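PDB 3AY8: glutathione S-transferase, which probably catalyses the transfer of glutathione to electrophilic substrates, working as a homodimeric cytosolic glutathione transferase of the silkworm. Local coordinates for residues C115-I126 and F206-K215. Numbering follows the deposited sequence.
Sequences CFPILFLGETEI and FGDAVKKNIK
L119 reaches across to helix 206-213 with both methyls. L119 CD2 presses on A209 CB at 3.6 Å. L119 CD1 approaches the F206 ring obliquely, nearest CE1. A209 suits this place because its lone methyl lets leucine come close to the backbone. V210 meets L119 at about a right angle, its CG2 lying 3.8 Å from L119 CD2; the branching at CB sends CG1 the other way, to I118 CG2. With CG anti to the backbone N (chi1 173°), the F206 ring stands out from its helix toward C115 and L119, and V210 CG2, one turn on, covers one face near the rim. F206 CZ touches C115 CB at 3.5 Å. Slim C115 also leaves its sulfur in an oblique sulfur-aromatic contact, SG lying 4.8 Å from the F206 centroid.

The short helical segments cross at 68° with their axes 8.6 Å apart, joining the end of the long helix 90-120 to the C-terminal helix within the all-helical domain of the GST fold. V173 of helix 158-173 closes over C115, F206 and V210 from outside the pair.

Near the helix ends polar contacts join the apolar ones: I118 CG2 also packs on I214 CG1 and on N213 CB. N213, its CG beside the backbone N (chi1 -73°), gives ND2 to I118 O at 3.0 Å, with that oxygen nearly in the amide plane; a short amide can thus serve a carbonyl at the last helical turn, where I118 O has no helical N-H to bind. Beyond, K215 N bonds in the carbonyl plane to a lone pair of T124 O. E123 folds back so that OE2 receives both T124 N and E125 N, the latter on its anti lone pair, which probably steadies the loop that presents T124 O.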
loop_
_atom_site.group_PDB
_atom_site.type_symbol
_atom_site.label_atom_id
_atom_site.label_comp_id
_atom_site.label_asym_id
_atom_site.label_seq_id
_atom_site.Cartn_x
_atom_site.Cartn_y
_atom_site.Cartn_z
ATOM N N CYS A 115 1.593 -3.060 16.897
ATOM C CA CYS A 115 1.606 -4.470 17.307
ATOM C C CYS A 115 2.919 -5.227 17.125
ATOM O O CYS A 115 3.245 -6.077 17.951
ATOM C CB CYS A 115 0.460 -5.242 16.655
ATOM S SG CYS A 115 -1.160 -4.594 17.092
ATOM N N PHE A 116 3.654 -4.940 16.055
ATOM C CA PHE A 116 4.903 -5.649 15.773
ATOM C C PHE A 116 5.958 -5.496 16.887
ATOM O O PHE A 116 6.592 -6.481 17.275
ATOM C CB PHE A 116 5.477 -5.218 14.419
ATOM C CG PHE A 116 6.742 -5.937 14.036
ATOM C CD1 PHE A 116 6.693 -7.073 13.221
ATOM C CD2 PHE A 116 7.984 -5.479 14.478
ATOM C CE1 PHE A 116 7.857 -7.745 12.860
ATOM C CE2 PHE A 116 9.160 -6.150 14.130
ATOM C CZ PHE A 116 9.095 -7.283 13.317
ATOM N N PRO A 117 6.174 -4.266 17.390
ATOM C CA PRO A 117 7.180 -4.152 18.445
ATOM C C PRO A 117 6.750 -4.808 19.754
ATOM O O PRO A 117 7.613 -5.224 20.539
ATOM C CB PRO A 117 7.322 -2.638 18.626
ATOM C CG PRO A 117 6.892 -2.073 17.306
ATOM C CD PRO A 117 5.758 -2.938 16.903
ATOM N N ILE A 118 5.437 -4.884 19.981
ATOM C CA ILE A 118 4.875 -5.522 21.170
ATOM C C ILE A 118 5.026 -7.048 21.076
ATOM O O ILE A 118 5.329 -7.708 22.072
ATOM C CB ILE A 118 3.381 -5.134 21.387
ATOM C CG1 ILE A 118 3.265 -3.676 21.825
ATOM C CG2 ILE A 118 2.699 -6.057 22.398
ATOM C CD1 ILE A 118 1.832 -3.149 21.888
ATOM N N LEU A 119 4.804 -7.596 19.881
ATOM C CA LEU A 119 4.911 -9.041 19.671
ATOM C C LEU A 119 6.356 -9.525 19.705
ATOM O O LEU A 119 6.637 -10.577 20.272
ATOM C CB LEU A 119 4.286 -9.457 18.329
ATOM C CG LEU A 119 2.771 -9.415 18.135
ATOM C CD1 LEU A 119 2.409 -9.337 16.649
ATOM C CD2 LEU A 119 2.102 -10.622 18.788
ATOM N N PHE A 120 7.259 -8.753 19.102
ATOM C CA PHE A 120 8.599 -9.244 18.777
ATOM C C PHE A 120 9.764 -8.457 19.358
ATOM O O PHE A 120 10.849 -9.011 19.516
ATOM C CB PHE A 120 8.784 -9.335 17.257
ATOM C CG PHE A 120 7.799 -10.236 16.570
ATOM C CD1 PHE A 120 7.733 -11.595 16.884
ATOM C CD2 PHE A 120 6.947 -9.731 15.597
ATOM C CE1 PHE A 120 6.820 -12.433 16.243
ATOM C CE2 PHE A 120 6.035 -10.564 14.942
ATOM C CZ PHE A 120 5.969 -11.916 15.269
ATOM N N LEU A 121 9.560 -7.179 19.661
ATOM C CA LEU A 121 10.694 -6.305 19.988
ATOM C C LEU A 121 10.740 -5.860 21.443
ATOM O O LEU A 121 11.471 -4.931 21.784
ATOM C CB LEU A 121 10.730 -5.082 19.065
ATOM C CG LEU A 121 10.727 -5.247 17.542
ATOM C CD1 LEU A 121 10.839 -3.878 16.878
ATOM C CD2 LEU A 121 11.848 -6.162 17.058
ATOM N N GLY A 122 9.961 -6.517 22.299
ATOM C CA GLY A 122 10.000 -6.226 23.724
ATOM C C GLY A 122 9.190 -5.027 24.180
ATOM O O GLY A 122 9.315 -4.602 25.331
ATOM N N GLU A 123 8.362 -4.467 23.296
ATOM C CA GLU A 123 7.512 -3.329 23.672
ATOM C C GLU A 123 6.344 -3.821 24.524
ATOM O O GLU A 123 5.765 -4.868 24.234
ATOM C CB GLU A 123 7.018 -2.559 22.435
ATOM C CG GLU A 123 6.196 -1.303 22.760
ATOM C CD GLU A 123 6.943 -0.322 23.670
ATOM O OE1 GLU A 123 7.895 0.333 23.194
ATOM O OE2 GLU A 123 6.575 -0.206 24.859
ATOM N N THR A 124 6.014 -3.072 25.576
ATOM C CA THR A 124 5.002 -3.504 26.551
ATOM C C THR A 124 3.807 -2.550 26.672
ATOM O O THR A 124 2.896 -2.777 27.476
ATOM C CB THR A 124 5.621 -3.682 27.957
ATOM O OG1 THR A 124 6.357 -2.500 28.292
ATOM C CG2 THR A 124 6.554 -4.892 27.999
ATOM N N GLU A 125 3.819 -1.471 25.898
ATOM C CA GLU A 125 2.711 -0.517 25.928
ATOM C C GLU A 125 2.394 0.049 24.547
ATOM O O GLU A 125 3.204 -0.033 23.625
ATOM C CB GLU A 125 2.974 0.622 26.937
ATOM C CG GLU A 125 4.318 1.326 26.769
ATOM C CD GLU A 125 4.394 2.671 27.493
ATOM O OE1 GLU A 125 4.244 2.704 28.736
ATOM O OE2 GLU A 125 4.622 3.699 26.814
ATOM N N ILE A 126 1.200 0.607 24.410
ATOM C CA ILE A 126 0.822 1.299 23.189
ATOM C C ILE A 126 1.233 2.769 23.333
ATOM O O ILE A 126 0.695 3.480 24.179
ATOM C CB ILE A 126 -0.685 1.120 22.902
ATOM C CG1 ILE A 126 -1.007 -0.392 22.803
ATOM C CG2 ILE A 126 -1.092 1.913 21.644
ATOM C CD1 ILE A 126 -2.465 -0.761 22.465
ATOM N N PHE A 206 -4.320 -13.373 16.867
ATOM C CA PHE A 206 -3.445 -12.188 16.753
ATOM C C PHE A 206 -3.623 -11.312 17.995
ATOM O O PHE A 206 -2.642 -10.960 18.662
ATOM C CB PHE A 206 -3.761 -11.385 15.474
ATOM C CG PHE A 206 -3.021 -10.063 15.366
ATOM C CD1 PHE A 206 -1.719 -10.013 14.849
ATOM C CD2 PHE A 206 -3.636 -8.865 15.757
ATOM C CE1 PHE A 206 -1.033 -8.781 14.728
ATOM C CE2 PHE A 206 -2.966 -7.637 15.650
ATOM C CZ PHE A 206 -1.663 -7.591 15.142
ATOM N N GLY A 207 -4.876 -10.982 18.300
ATOM C CA GLY A 207 -5.213 -10.138 19.447
ATOM C C GLY A 207 -4.669 -10.680 20.758
ATOM O O GLY A 207 -4.059 -9.941 21.527
ATOM N N ASP A 208 -4.877 -11.974 21.006
ATOM C CA ASP A 208 -4.382 -12.613 22.234
ATOM C C ASP A 208 -2.860 -12.513 22.371
ATOM O O ASP A 208 -2.350 -12.202 23.447
ATOM C CB ASP A 208 -4.828 -14.077 22.314
ATOM C CG ASP A 208 -6.338 -14.235 22.531
ATOM O OD1 ASP A 208 -7.045 -13.229 22.745
ATOM O OD2 ASP A 208 -6.827 -15.381 22.477
ATOM N N ALA A 209 -2.139 -12.757 21.282
ATOM C CA ALA A 209 -0.678 -12.687 21.311
ATOM C C ALA A 209 -0.163 -11.272 21.611
ATOM O O ALA A 209 0.842 -11.106 22.315
ATOM C CB ALA A 209 -0.081 -13.234 20.016
ATOM N N VAL A 210 -0.853 -10.253 21.096
ATOM C CA VAL A 210 -0.501 -8.866 21.426
ATOM C C VAL A 210 -0.785 -8.528 22.911
ATOM O O VAL A 210 0.096 -8.023 23.607
ATOM C CB VAL A 210 -1.174 -7.830 20.468
ATOM C CG1 VAL A 210 -0.729 -6.409 20.804
ATOM C CG2 VAL A 210 -0.846 -8.155 18.991
ATOM N N LYS A 211 -2.010 -8.812 23.356
ATOM C CA LYS A 211 -2.433 -8.525 24.726
ATOM C C LYS A 211 -1.471 -9.154 25.715
ATOM O O LYS A 211 -1.068 -8.520 26.690
ATOM C CB LYS A 211 -3.839 -9.065 24.986
ATOM C CG LYS A 211 -4.957 -8.269 24.356
ATOM C CD LYS A 211 -6.213 -9.121 24.308
ATOM C CE LYS A 211 -7.437 -8.271 24.155
ATOM N NZ LYS A 211 -8.566 -9.045 23.588
ATOM N N LYS A 212 -1.096 -10.400 25.429
ATOM C CA LYS A 212 -0.251 -11.202 26.306
ATOM C C LYS A 212 1.016 -10.423 26.683
ATOM O O LYS A 212 1.501 -10.538 27.801
ATOM C CB LYS A 212 0.105 -12.539 25.639
ATOM C CG LYS A 212 0.840 -13.517 26.555
ATOM C CD LYS A 212 0.975 -14.906 25.937
ATOM C CE LYS A 212 1.766 -15.819 26.872
ATOM N NZ LYS A 212 1.590 -17.263 26.547
ATOM N N ASN A 213 1.527 -9.610 25.757
ATOM C CA ASN A 213 2.748 -8.840 26.016
ATOM C C ASN A 213 2.557 -7.417 26.550
ATOM O O ASN A 213 3.533 -6.749 26.900
ATOM C CB ASN A 213 3.647 -8.835 24.786
ATOM C CG ASN A 213 4.320 -10.162 24.568
ATOM O OD1 ASN A 213 4.263 -11.043 25.427
ATOM N ND2 ASN A 213 4.971 -10.319 23.420
ATOM N N ILE A 214 1.311 -6.962 26.618
ATOM C CA ILE A 214 1.009 -5.643 27.159
ATOM C C ILE A 214 0.893 -5.723 28.685
ATOM O O ILE A 214 0.110 -6.518 29.217
ATOM C CB ILE A 214 -0.287 -5.031 26.554
ATOM C CG1 ILE A 214 -0.163 -4.890 25.030
ATOM C CG2 ILE A 214 -0.590 -3.668 27.198
ATOM C CD1 ILE A 214 -1.440 -4.445 24.337
ATOM N N LYS A 215 1.688 -4.906 29.373
ATOM C CA LYS A 215 1.626 -4.795 30.830
ATOM C C LYS A 215 0.554 -3.781 31.227
ATOM O O LYS A 215 0.719 -2.583 31.004
ATOM C CB LYS A 215 2.999 -4.403 31.401
ATOM C CG LYS A 215 4.035 -5.536 31.365
ATOM C CD LYS A 215 5.337 -5.140 32.066
ATOM C CE LYS A 215 6.385 -6.240 31.954
ATOM N NZ LYS A 215 7.733 -5.739 32.343
#